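Local atomic coordinates of putative spindle pole body component alp6 protein (Chaetomium thermophilum, PDB entry 6L7R), a protein that probably binds gamma-tubulin and microtubule minus ends as the GCP3 member of the TUBGCP family. Residues Arg85-Ala88 with Gln94-Ala97; Asp62-Arg67 with Leu101-Ala106; Ala12-Ile17 with Thr33-Val38. All coordinates share one frame; numbering follows the deposited sequence.

Contact 1. Residues Arg85-Ala88 with Gln94-Ala97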
loop_
_atom_site.group_PDB
_atom_site.type_symbol
_atom_site.label_atom_id
_atom_site.label_comp_id
_atom_site.label_asym_id
_atom_site.label_seq_id
_atom_site.Cartn_x
_atom_site.Cartn_y
_atom_site.Cartn_z
ATOM N N ARG A 85 8.376 1.976 -18.554
ATOM C CA ARG A 85 8.263 0.522 -18.599
ATOM C C ARG A 85 6.965 0.068 -17.962
ATOM O O ARG A 85 6.253 -0.788 -18.502
ATOM C CB ARG A 85 9.436 -0.134 -17.871
ATOM C CG ARG A 85 10.787 -0.037 -18.562
ATOM C CD ARG A 85 11.795 -0.931 -17.796
ATOM N NE ARG A 85 11.259 -2.278 -17.609
ATOM C CZ ARG A 85 11.716 -3.153 -16.716
ATOM N NH1 ARG A 85 12.697 -2.822 -15.890
ATOM N NH2 ARG A 85 11.173 -4.360 -16.639
ATOM N N LEU A 86 6.653 0.628 -16.798
ATOM C CA LEU A 86 5.457 0.211 -16.077
ATOM C C LEU A 86 4.205 0.432 -16.913
ATOM O O LEU A 86 3.326 -0.436 -16.968
ATOM C CB LEU A 86 5.360 0.982 -14.763
ATOM C CG LEU A 86 4.101 0.696 -13.952
ATOM C CD1 LEU A 86 4.151 -0.716 -13.414
ATOM C CD2 LEU A 86 3.953 1.715 -12.828
ATOM N N LEU A 87 4.108 1.589 -17.568
ATOM C CA LEU A 87 2.905 1.914 -18.327
ATOM C C LEU A 87 2.647 0.910 -19.442
ATOM O O LEU A 87 1.488 0.668 -19.803
ATOM C CB LEU A 87 3.018 3.316 -18.921
ATOM C CG LEU A 87 3.067 4.523 -17.990
ATOM C CD1 LEU A 87 3.005 5.783 -18.831
ATOM C CD2 LEU A 87 1.926 4.472 -17.001
ATOM N N ALA A 88 3.709 0.326 -20.003
ATOM C CA ALA A 88 3.587 -0.592 -21.131
ATOM C C ALA A 88 3.165 -2.000 -20.720
ATOM O O ALA A 88 2.803 -2.800 -21.592
ATOM C CB ALA A 88 4.916 -0.657 -21.897
ATOM N N GLN A 94 -4.924 -0.063 -12.134
ATOM C CA GLN A 94 -4.894 1.140 -11.304
ATOM C C GLN A 94 -3.459 1.605 -11.097
ATOM O O GLN A 94 -3.007 1.843 -9.975
ATOM C CB GLN A 94 -5.581 0.902 -9.958
ATOM C CG GLN A 94 -7.014 0.405 -10.086
ATOM C CD GLN A 94 -7.944 1.477 -10.608
ATOM O OE1 GLN A 94 -7.681 2.672 -10.452
ATOM N NE2 GLN A 94 -9.039 1.060 -11.225
ATOM N N LYS A 95 -2.717 1.750 -12.201
ATOM C CA LYS A 95 -1.324 2.162 -12.078
ATOM C C LYS A 95 -1.209 3.541 -11.442
ATOM O O LYS A 95 -0.319 3.776 -10.615
ATOM C CB LYS A 95 -0.646 2.134 -13.458
ATOM C CG LYS A 95 -0.494 0.735 -14.015
ATOM C CD LYS A 95 0.261 0.750 -15.344
ATOM C CE LYS A 95 0.348 -0.636 -15.966
ATOM N NZ LYS A 95 -0.938 -1.040 -16.599
ATOM N N TRP A 96 -2.106 4.466 -11.810
ATOM C CA TRP A 96 -2.069 5.809 -11.236
ATOM C C TRP A 96 -2.153 5.758 -9.716
ATOM O O TRP A 96 -1.473 6.515 -9.015
ATOM C CB TRP A 96 -3.218 6.658 -11.792
ATOM C CG TRP A 96 -4.543 6.321 -11.147
ATOM C CD1 TRP A 96 -5.452 5.393 -11.573
ATOM C CD2 TRP A 96 -5.081 6.883 -9.936
ATOM N NE1 TRP A 96 -6.524 5.352 -10.713
ATOM C CE2 TRP A 96 -6.321 6.253 -9.700
ATOM C CE3 TRP A 96 -4.630 7.850 -9.032
ATOM C CZ2 TRP A 96 -7.123 6.569 -8.596
ATOM C CZ3 TRP A 96 -5.428 8.164 -7.936
ATOM C CH2 TRP A 96 -6.657 7.523 -7.729
ATOM N N ALA A 97 -2.977 4.864 -9.185
ATOM C CA ALA A 97 -3.188 4.883 -7.745
ATOM C C ALA A 97 -2.028 4.236 -7.007
ATOM O O ALA A 97 -1.700 4.652 -5.887
ATOM C CB ALA A 97 -4.513 4.197 -7.400
#
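Leu87 and Lys95 bring their CA atoms to 7.5 Å, the nearest backbone approach between the C-terminal part of helix 76-88 and the first turn of helix 95-105. Five non-helical residues separate the segments, so the contact closes the connection between two consecutive helices. Gln94 takes the N-cap position of the second helix. Lys95 carries the contact: its CB sets out toward the first helix, and its chain is extended until a bend at chi4 (77°) turns NZ away from the line of the methylenes. Lys95 CE comes to rest 3.1 Å from the backbone oxygen Leu86 O, while Lys95 CD runs antiparallel alongside the Leu86 side chain, 4.1 Å from Leu86 CG. Leu87 adds looser apolar cover, its CD2 lying 4.4 Å from Lys95 CD. The ammonium itself is spent on the connection, hydrogen-bonding to the carbonyl oxygens of Val91 and Leu92. Trp96 NE1 donates to Gln94 OE1 at 2.9 Å; the bond is bent at hydrogen (134°), and the oxygen lies 31° out of the indole plane. Ala97 CB lies over one indole face, and Trp96 also touches Ile53 and Val57. A second protein packs on Leu86 and Ala97, and one of its acidic side chains accepts a hydrogen bond from Gln94 N. No hydrogen bond joins the two segments directly. Lys95 thus works in two ways, methylenes against Leu86 and Leu87 and ammonium on two carbonyls, tying the start of helix 95-105 to the connection and to helix 76-88.

Contact 2. Residues Asp62-Arg67 with Leu101-Ala106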
loop_
_atom_site.group_PDB
_atom_site.type_symbol
_atom_site.label_atom_id
_atom_site.label_comp_id
_atom_site.label_asym_id
_atom_site.label_seq_id
_atom_site.Cartn_x
_atom_site.Cartn_y
_atom_site.Cartn_z
ATOM N N ASP A 62 3.995 13.000 -12.182
ATOM C CA ASP A 62 4.485 14.375 -12.157
ATOM C C ASP A 62 4.825 14.809 -10.736
ATOM O O ASP A 62 5.807 15.528 -10.519
ATOM C CB ASP A 62 3.450 15.314 -12.772
ATOM C CG ASP A 62 3.574 15.408 -14.274
ATOM O OD1 ASP A 62 2.551 15.237 -14.968
ATOM O OD2 ASP A 62 4.697 15.656 -14.764
ATOM N N LEU A 63 4.019 14.383 -9.757
ATOM C CA LEU A 63 4.345 14.665 -8.365
ATOM C C LEU A 63 5.643 13.982 -7.961
ATOM O O LEU A 63 6.464 14.566 -7.244
ATOM C CB LEU A 63 3.204 14.216 -7.449
ATOM C CG LEU A 63 1.946 15.083 -7.360
ATOM C CD1 LEU A 63 0.861 14.360 -6.586
ATOM C CD2 LEU A 63 2.263 16.411 -6.706
ATOM N N ILE A 64 5.846 12.742 -8.416
ATOM C CA ILE A 64 7.059 12.012 -8.063
ATOM C C ILE A 64 8.279 12.654 -8.713
ATOM O O ILE A 64 9.323 12.824 -8.071
ATOM C CB ILE A 64 6.925 10.530 -8.451
ATOM C CG1 ILE A 64 5.894 9.832 -7.557
ATOM C CG2 ILE A 64 8.275 9.832 -8.372
ATOM C CD1 ILE A 64 5.539 8.428 -8.014
ATOM N N LYS A 65 8.172 13.029 -9.990
ATOM C CA LYS A 65 9.313 13.636 -10.666
ATOM C C LYS A 65 9.730 14.933 -9.982
ATOM O O LYS A 65 10.914 15.140 -9.691
ATOM C CB LYS A 65 8.984 13.884 -12.140
ATOM C CG LYS A 65 10.181 13.726 -13.073
ATOM C CD LYS A 65 9.890 14.266 -14.469
ATOM C CE LYS A 65 8.557 13.749 -15.004
ATOM N NZ LYS A 65 8.502 12.260 -15.119
ATOM N N ARG A 66 8.771 15.822 -9.711
ATOM C CA ARG A 66 9.134 17.099 -9.103
ATOM C C ARG A 66 9.666 16.906 -7.690
ATOM O O ARG A 66 10.536 17.664 -7.246
ATOM C CB ARG A 66 7.943 18.056 -9.111
ATOM C CG ARG A 66 7.846 18.909 -10.372
ATOM C CD ARG A 66 9.216 19.435 -10.809
ATOM N NE ARG A 66 9.114 20.518 -11.787
ATOM C CZ ARG A 66 9.552 20.449 -13.042
ATOM N NH1 ARG A 66 10.131 19.343 -13.488
ATOM N NH2 ARG A 66 9.409 21.489 -13.852
ATOM N N ARG A 67 9.167 15.896 -6.980
ATOM C CA ARG A 67 9.757 15.529 -5.698
ATOM C C ARG A 67 11.211 15.097 -5.873
ATOM O O ARG A 67 12.092 15.539 -5.129
ATOM C CB ARG A 67 8.921 14.427 -5.047
ATOM C CG ARG A 67 9.629 13.625 -3.975
ATOM C CD ARG A 67 9.210 14.048 -2.589
ATOM N NE ARG A 67 9.761 13.165 -1.564
ATOM C CZ ARG A 67 9.687 13.402 -0.260
ATOM N NH1 ARG A 67 9.082 14.496 0.181
ATOM N NH2 ARG A 67 10.217 12.549 0.603
ATOM N N LEU A 101 0.141 6.068 -4.163
ATOM C CA LEU A 101 0.507 5.489 -2.874
ATOM C C LEU A 101 1.990 5.681 -2.596
ATOM O O LEU A 101 2.375 6.140 -1.516
ATOM C CB LEU A 101 0.147 4.002 -2.838
ATOM C CG LEU A 101 0.768 3.262 -1.651
ATOM C CD1 LEU A 101 0.044 3.652 -0.363
ATOM C CD2 LEU A 101 0.765 1.759 -1.851
ATOM N N LEU A 102 2.845 5.333 -3.564
ATOM C CA LEU A 102 4.279 5.511 -3.361
ATOM C C LEU A 102 4.632 6.970 -3.088
ATOM O O LEU A 102 5.418 7.265 -2.178
ATOM C CB LEU A 102 5.056 4.986 -4.572
ATOM C CG LEU A 102 4.872 3.496 -4.866
ATOM C CD1 LEU A 102 5.822 3.040 -5.970
ATOM C CD2 LEU A 102 5.104 2.664 -3.624
ATOM N N HIS A 103 4.054 7.902 -3.852
ATOM C CA HIS A 103 4.336 9.315 -3.604
ATOM C C HIS A 103 3.982 9.704 -2.172
ATOM O O HIS A 103 4.719 10.456 -1.523
ATOM C CB HIS A 103 3.571 10.192 -4.589
ATOM C CG HIS A 103 3.514 11.634 -4.186
ATOM N ND1 HIS A 103 4.574 12.499 -4.354
ATOM C CD2 HIS A 103 2.525 12.358 -3.609
ATOM C CE1 HIS A 103 4.238 13.698 -3.907
ATOM N NE2 HIS A 103 2.999 13.637 -3.449
ATOM N N GLN A 104 2.859 9.193 -1.661
ATOM C CA GLN A 104 2.449 9.545 -0.301
ATOM C C GLN A 104 3.423 9.001 0.740
ATOM O O GLN A 104 3.655 9.638 1.772
ATOM C CB GLN A 104 1.038 9.018 -0.030
ATOM C CG GLN A 104 -0.030 9.669 -0.881
ATOM C CD GLN A 104 -0.322 11.096 -0.459
ATOM O OE1 GLN A 104 0.200 12.052 -1.039
ATOM N NE2 GLN A 104 -1.158 11.246 0.563
ATOM N N LEU A 105 3.973 7.812 0.506
ATOM C CA LEU A 105 4.931 7.199 1.416
ATOM C C LEU A 105 6.362 7.659 1.182
ATOM O O LEU A 105 7.255 7.251 1.935
ATOM C CB LEU A 105 4.853 5.671 1.305
ATOM C CG LEU A 105 3.483 5.098 1.677
ATOM C CD1 LEU A 105 3.400 3.613 1.370
ATOM C CD2 LEU A 105 3.187 5.371 3.142
ATOM N N ALA A 106 6.603 8.498 0.180
ATOM C CA ALA A 106 7.969 8.913 -0.125
ATOM C C ALA A 106 8.549 9.704 1.039
ATOM O O ALA A 106 7.852 10.496 1.676
ATOM C CB ALA A 106 8.003 9.755 -1.401
#
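Ile64 and His103 lie with their CA atoms 5.9 Å apart where helix 59-70 passes helix 95-105, the two running in nearly the same direction. Helix 76-88 lies between them in the chain, and the pairing is a parallel helix-helix packing in a chain without strands. His103 is the central side chain. Its CG stands anti to the backbone N (chi1 165°), which swings the imidazole toward helix 59-70 and presents one face to Leu63. Leu63 CB sits over that face in a CH-pi contact, 3.9 Å from the His103 ring centroid and 16° off the normal, displaced toward the rim; farther along the leucine, Leu63 CD1 reaches to 3.9 Å from His103 NE2. The two side chains cross at about a right angle. Ile64 approaches the base of the histidine instead, placing its CG1 3.8 Å from His103 CB. A turn later, Arg67 bends at chi2 and extends across to Ala106, its NE packing 3.8 Å from Ala106 CB. The contact buries Arg67 NE and His103 ND1, and neither has a partner in the model, a polar cost set against the apolar packing around them. A second protein packs against Ile64, Leu101 and Leu102, so this pairing backs a surface used in the complex. At the far end Arg67 NH2 is 3.3 Å from Ala106 O, but the angle is too poor for a hydrogen bond.

Contact 3. Residues Ala12-Ile17 with Thr33-Val38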
loop_
_atom_site.group_PDB
_atom_site.type_symbol
_atom_site.label_atom_id
_atom_site.label_comp_id
_atom_site.label_asym_id
_atom_site.label_seq_id
_atom_site.Cartn_x
_atom_site.Cartn_y
_atom_site.Cartn_z
ATOM N N ALA A 12 -6.258 -9.270 2.928
ATOM C CA ALA A 12 -5.032 -8.489 2.805
ATOM C C ALA A 12 -4.788 -7.657 4.057
ATOM O O ALA A 12 -3.640 -7.521 4.514
ATOM C CB ALA A 12 -5.101 -7.597 1.567
ATOM N N ILE A 13 -5.856 -7.094 4.631
ATOM C CA ILE A 13 -5.687 -6.315 5.853
ATOM C C ILE A 13 -5.145 -7.197 6.964
ATOM O O ILE A 13 -4.231 -6.800 7.698
ATOM C CB ILE A 13 -7.005 -5.640 6.264
ATOM C CG1 ILE A 13 -7.375 -4.539 5.261
ATOM C CG2 ILE A 13 -6.877 -5.068 7.694
ATOM C CD1 ILE A 13 -8.819 -4.023 5.411
ATOM N N ASP A 14 -5.693 -8.410 7.103
ATOM C CA ASP A 14 -5.174 -9.340 8.104
ATOM C C ASP A 14 -3.676 -9.538 7.930
ATOM O O ASP A 14 -2.911 -9.510 8.902
ATOM C CB ASP A 14 -5.875 -10.696 7.996
ATOM C CG ASP A 14 -7.332 -10.656 8.388
ATOM O OD1 ASP A 14 -7.749 -9.747 9.143
ATOM O OD2 ASP A 14 -8.059 -11.576 7.949
ATOM N N SER A 15 -3.239 -9.718 6.683
ATOM C CA SER A 15 -1.826 -9.940 6.416
ATOM C C SER A 15 -1.000 -8.723 6.798
ATOM O O SER A 15 0.056 -8.852 7.432
ATOM C CB SER A 15 -1.624 -10.290 4.939
ATOM O OG SER A 15 -2.165 -11.566 4.670
ATOM N N LEU A 16 -1.461 -7.532 6.400
ATOM C CA LEU A 16 -0.765 -6.294 6.736
ATOM C C LEU A 16 -0.595 -6.154 8.240
ATOM O O LEU A 16 0.486 -5.822 8.729
ATOM C CB LEU A 16 -1.542 -5.086 6.208
ATOM C CG LEU A 16 -1.234 -4.308 4.931
ATOM C CD1 LEU A 16 -1.953 -2.960 5.033
ATOM C CD2 LEU A 16 0.267 -4.125 4.677
ATOM N N ILE A 17 -1.679 -6.362 8.993
ATOM C CA ILE A 17 -1.604 -6.152 10.432
ATOM C C ILE A 17 -0.553 -7.058 11.052
ATOM O O ILE A 17 0.255 -6.618 11.880
ATOM C CB ILE A 17 -2.990 -6.359 11.066
ATOM C CG1 ILE A 17 -3.933 -5.257 10.573
ATOM C CG2 ILE A 17 -2.874 -6.374 12.583
ATOM C CD1 ILE A 17 -5.383 -5.418 11.043
ATOM N N THR A 33 -6.852 -9.239 20.836
ATOM C CA THR A 33 -7.619 -8.021 21.076
ATOM C C THR A 33 -6.983 -6.837 20.366
ATOM O O THR A 33 -7.680 -6.026 19.753
ATOM C CB THR A 33 -7.733 -7.749 22.575
ATOM O OG1 THR A 33 -8.433 -8.826 23.195
ATOM C CG2 THR A 33 -8.491 -6.450 22.831
ATOM N N ARG A 34 -5.657 -6.714 20.458
ATOM C CA ARG A 34 -4.954 -5.697 19.686
ATOM C C ARG A 34 -5.261 -5.817 18.193
ATOM O O ARG A 34 -5.548 -4.814 17.532
ATOM C CB ARG A 34 -3.454 -5.816 19.934
ATOM C CG ARG A 34 -3.073 -5.609 21.392
ATOM C CD ARG A 34 -1.560 -5.663 21.577
ATOM N NE ARG A 34 -1.209 -5.491 22.983
ATOM C CZ ARG A 34 -0.440 -6.339 23.658
ATOM N NH1 ARG A 34 0.080 -7.400 23.059
ATOM N NH2 ARG A 34 -0.166 -6.114 24.931
ATOM N N ARG A 35 -5.230 -7.039 17.652
ATOM C CA ARG A 35 -5.539 -7.215 16.231
ATOM C C ARG A 35 -6.938 -6.701 15.893
ATOM O O ARG A 35 -7.134 -6.043 14.864
ATOM C CB ARG A 35 -5.403 -8.684 15.831
ATOM C CG ARG A 35 -5.959 -8.969 14.432
ATOM C CD ARG A 35 -5.847 -10.439 14.019
ATOM N NE ARG A 35 -4.454 -10.860 13.937
ATOM C CZ ARG A 35 -3.702 -10.761 12.841
ATOM N NH1 ARG A 35 -4.209 -10.248 11.723
ATOM N NH2 ARG A 35 -2.433 -11.163 12.867
ATOM N N GLN A 36 -7.930 -6.985 16.744
ATOM C CA GLN A 36 -9.276 -6.507 16.450
ATOM C C GLN A 36 -9.336 -4.981 16.473
ATOM O O GLN A 36 -9.982 -4.363 15.614
ATOM C CB GLN A 36 -10.278 -7.098 17.443
ATOM C CG GLN A 36 -11.719 -7.093 16.927
ATOM C CD GLN A 36 -11.857 -7.764 15.564
ATOM O OE1 GLN A 36 -11.497 -8.928 15.397
ATOM N NE2 GLN A 36 -12.376 -7.029 14.585
ATOM N N ALA A 37 -8.669 -4.356 17.449
ATOM C CA ALA A 37 -8.658 -2.898 17.523
ATOM C C ALA A 37 -7.970 -2.299 16.302
ATOM O O ALA A 37 -8.404 -1.267 15.766
ATOM C CB ALA A 37 -7.953 -2.448 18.807
ATOM N N VAL A 38 -6.886 -2.927 15.859
ATOM C CA VAL A 38 -6.188 -2.429 14.680
ATOM C C VAL A 38 -7.051 -2.635 13.446
ATOM O O VAL A 38 -7.160 -1.748 12.592
ATOM C CB VAL A 38 -4.818 -3.116 14.538
ATOM C CG1 VAL A 38 -4.132 -2.657 13.268
ATOM C CG2 VAL A 38 -3.945 -2.795 15.732
HETATM O O HOH W 1 -6.843 -8.946 11.320
#
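The Arg35 guanidinium receives Ile17 CG2 over one face, offset toward the rim and 4.2 Å above the plane, while its edge turns to the backbone of Asp14. At that edge Arg35 NH1 donates to Asp14 O, 3.2 Å away, in a fairly straight bond (160° at hydrogen). The acceptor lies in the guanidinium plane, yet seen from the other partner the donor is tilted from the carbonyl plane. A water molecule also lies in plane at the edge: it accepts from Arg35 NH1 at 3.0 Å and donates to Asp14 OD1. It therefore bridges opposite charges that stop short of a salt bridge, Asp14 OD1 and Arg35 NH1 being 4.4 Å apart. The carbonyl oxygen and the water both grip NH1, which limits the rotation of the flat group. Arg35 gets there by a chain that is extended as far as CD and then kinked at chi3 (-63°), which brings its end round to helix 6-20. Deeper in, the contact is purely apolar. Val38 CG1, anti to the backbone N, lies 3.8 Å from Ile17 CG1 and equally close to Ile17 CD1. Ile17 thus serves both halves: its CG2 reaches both the guanidinium face and Val38 CG1, while its CG1 and CD1 meet the valine. The axes of the short segments 12-17 and 33-38 come within 10.7 Å, their N-to-C directions 123° apart, an oblique packing of two consecutive helices. Ile13 continues the seam along helix 29-47 by packing on Phe39, Val42 and Leu46, Ala24 of the connecting loop touches Ile17, and a second protein packs on Val38.

Contacts 1 and 2 share helix 95-105, one at its first turn and the other toward its C-terminal part, and join it to helices 76-88 and 59-70; their centres are 14 Å apart. Contact 3 pairs helices 6-20 and 29-47 on the other side of the chain's centre, its own centre 27 Å from that of contact 2, and touches neither. Contact 2 is a surface contact built on an aromatic face; contacts 1 and 3 are partly buried. Each contact has a basic side chain, used differently: a lysine bound to loop carbonyls, an arginine short of a hydrogen bond, and an arginine held by a carbonyl and a water. Only contact 3 has a direct hydrogen bond between its segments.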